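Local coordinates for protein Thf1 (Thermosynechococcus elongatus, PDB 5MJR) that associates with the FtsH protease complex involved in photosystem II repair and may take part in photosynthetic membrane biogenesis, at residues A[197-200]-A[201-204]. Numbering follows the deposited sequence. Where two conformers were deposited one is given.
Sequences RSNL and DKIN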
ATOM      1  N   ARG A 197      11.321  -1.077  -5.384  1.00 17.02           N
ATOM      2  CA  ARG A 197      12.587  -1.200  -4.671  1.00 17.07           C
ATOM      3  C   ARG A 197      13.714  -0.503  -5.389  1.00 17.56           C
ATOM      4  O   ARG A 197      14.507   0.207  -4.775  1.00 20.67           O
ATOM      5  CB  ARG A 197      12.932  -2.621  -4.322  1.00 17.65           C
ATOM      6  CG  ARG A 197      12.081  -3.251  -3.187  1.00 24.14           C
ATOM      7  CD  ARG A 197      12.533  -2.729  -1.789  1.00 30.79           C
ATOM      8  NE  ARG A 197      13.983  -3.010  -1.622  1.00 41.43           N
ATOM      9  CZ  ARG A 197      14.557  -4.201  -1.351  1.00 29.31           C
ATOM     10  NH1 ARG A 197      13.797  -5.273  -1.040  1.00 39.12           N
ATOM     11  NH2 ARG A 197      15.875  -4.262  -1.187  1.00 40.18           N
ATOM     12  N   SER A 198      13.682  -0.532  -6.708  1.00 17.03           N
ATOM     13  CA  SER A 198      14.771   0.066  -7.482  0.50 17.95           C
ATOM     14  C   SER A 198      14.617   1.574  -7.504  1.00 17.66           C
ATOM     15  O   SER A 198      15.618   2.283  -7.713  1.00 23.23           O
ATOM     16  CB  SER A 198      14.832  -0.470  -8.885  0.50 16.69           C
ATOM     17  OG  SER A 198      15.055  -1.857  -8.794  0.50 16.83           O
ATOM     18  N   ASN A 199      13.444   2.054  -7.119  1.00 22.32           N
ATOM     19  CA  ASN A 199      13.196   3.516  -7.272  1.00 21.18           C
ATOM     20  C   ASN A 199      13.151   4.276  -5.912  1.00 18.32           C
ATOM     21  O   ASN A 199      12.929   5.500  -5.893  1.00 26.35           O
ATOM     22  CB  ASN A 199      11.986   3.824  -8.085  1.00 22.34           C
ATOM     23  CG  ASN A 199      12.205   3.594  -9.514  1.00 30.36           C
ATOM     24  OD1 ASN A 199      13.230   3.958 -10.055  1.00 46.25           O
ATOM     25  ND2 ASN A 199      11.258   2.905 -10.132  1.00 48.61           N
ATOM     26  N   LEU A 200      13.565   3.565  -4.849  1.00 21.27           N
ATOM     27  CA  LEU A 200      13.444   4.102  -3.489  1.00 19.70           C
ATOM     28  C   LEU A 200      14.121   5.508  -3.410  1.00 25.83           C
ATOM     29  O   LEU A 200      13.652   6.322  -2.619  1.00 23.24           O
ATOM     30  CB  LEU A 200      13.942   3.127  -2.430  1.00 21.02           C
ATOM     31  CG  LEU A 200      13.178   1.858  -2.144  1.00 23.19           C
ATOM     32  CD1 LEU A 200      14.047   0.991  -1.205  1.00 34.86           C
ATOM     33  CD2 LEU A 200      11.760   2.062  -1.569  1.00 26.68           C
ATOM     34  N   ASP A 201      15.225   5.738  -4.145  1.00 21.40           N
ATOM     35  CA  ASP A 201      16.023   6.956  -3.884  1.00 22.47           C
ATOM     36  C   ASP A 201      15.714   8.055  -4.911  1.00 20.25           C
ATOM     37  O   ASP A 201      16.235   9.166  -4.779  1.00 22.99           O
ATOM     38  CB  ASP A 201      17.522   6.670  -3.947  1.00 24.97           C
ATOM     39  CG  ASP A 201      18.401   7.818  -3.407  1.00 24.05           C
ATOM     40  OD1 ASP A 201      18.294   8.292  -2.203  1.00 23.95           O
ATOM     41  OD2 ASP A 201      19.263   8.158  -4.278  1.00 25.46           O
ATOM     42  N   LYS A 202      14.870   7.750  -5.905  1.00 19.20           N
ATOM     43  CA  LYS A 202      14.609   8.716  -7.028  1.00 18.09           C
ATOM     44  C   LYS A 202      14.064  10.078  -6.563  1.00 17.19           C
ATOM     45  O   LYS A 202      14.528  11.172  -7.036  1.00 17.67           O
ATOM     46  CB  LYS A 202      13.760   8.080  -8.090  1.00 28.91           C
ATOM     47  CG  LYS A 202      14.556   7.025  -8.907  1.00 38.47           C
ATOM     48  CD  LYS A 202      14.457   7.362 -10.362  1.00 55.61           C
ATOM     49  CE  LYS A 202      15.142   6.333 -11.251  1.00 67.26           C
ATOM     50  NZ  LYS A 202      14.244   6.085 -12.441  1.00 92.23           N
ATOM     51  N   ILE A 203      13.266  10.055  -5.487  1.00 14.01           N
ATOM     52  CA  ILE A 203      12.723  11.312  -4.983  1.00 11.76           C
ATOM     53  C   ILE A 203      13.851  12.191  -4.381  1.00 13.31           C
ATOM     54  O   ILE A 203      13.688  13.416  -4.261  1.00 13.54           O
ATOM     55  CB  ILE A 203      11.679  11.068  -3.905  1.00 13.73           C
ATOM     56  CG1 ILE A 203      10.796  12.313  -3.680  1.00 15.70           C
ATOM     57  CG2 ILE A 203      12.344  10.532  -2.626  1.00 16.16           C
ATOM     58  CD1 ILE A 203       9.459  12.062  -3.025  1.00 18.00           C
ATOM     59  N   ASN A 204      15.038  11.619  -4.049  1.00 13.46           N
ATOM     60  CA  ASN A 204      16.192  12.367  -3.522  1.00 13.57           C
ATOM     61  C   ASN A 204      17.159  12.845  -4.573  1.00 13.44           C
ATOM     62  O   ASN A 204      18.193  13.411  -4.194  1.00 16.66           O
ATOM     63  CB  ASN A 204      16.940  11.423  -2.553  1.00 14.00           C
ATOM     64  CG  ASN A 204      16.113  11.056  -1.352  1.00 13.60           C
ATOM     65  OD1 ASN A 204      15.357  11.827  -0.785  1.00 13.94           O
ATOM     66  ND2 ASN A 204      16.191   9.749  -1.032  1.00 16.49           N
TER
HETATM   67  O   HOH W   1      16.574   4.289  -6.055  1.00 38.25           O
HETATM   68  O   HOH W   2      11.592   7.794  -4.814  1.00 22.23           O
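The backbone oxygen of Asn-199 is gripped just beyond the end of helix 186-198. Lys-202 N donates to it directly at 3.0 Å, nearly straight at 160°, and closes a type I beta turn of residues 199-202. Water 2 lies 2.9 Å from Asn-199 O and can donate to it, while it accepts from Ile-203 N. Water 1 bridges Ser-198 O and Asp-201 N. It lies 2.8 Å from Ser-198 O, to which it donates, and receives the N-H of Asp-201. Helical hydrogen bonding thus gives way to a water-bridged turn and then to a 3-10 segment, 202-204. A coiled coil is predicted over 186-225, but the helix ends at Ser-198, inside that range.

The side chain of Lys-202 lies across that of Asn-199. Its CG sits beside its own backbone N (chi1 -72°), and bends at chi2 and chi4 wrap the chain round the amide oxygen of Asn-199. Lys-202 CE approaches Asn-199 OD1 to 3.3 Å, with CG and CD of the lysine close by. Lys-202 NZ is 3.4 Å from Asn-199 OD1. The positive end of the lysine may therefore polarise the amide oxygen.

Leu-200 O is bonded to Gln-79 NE2, and Ile-203 packs on Ile-42, Tyr-43 and Phe-46 of helix 41-58, which ties the turn to the helical body. Asp-201 and Asn-204 pair twice across the 3-10 segment. Asn-204 N donates to Asp-201 O in the backbone. The carboxylate of Asp-201 has Gln-205 NE2 on OD2, while Asn-204 ND2 meets Asp-201 OD1 at 2.8 Å from above the carboxylate plane.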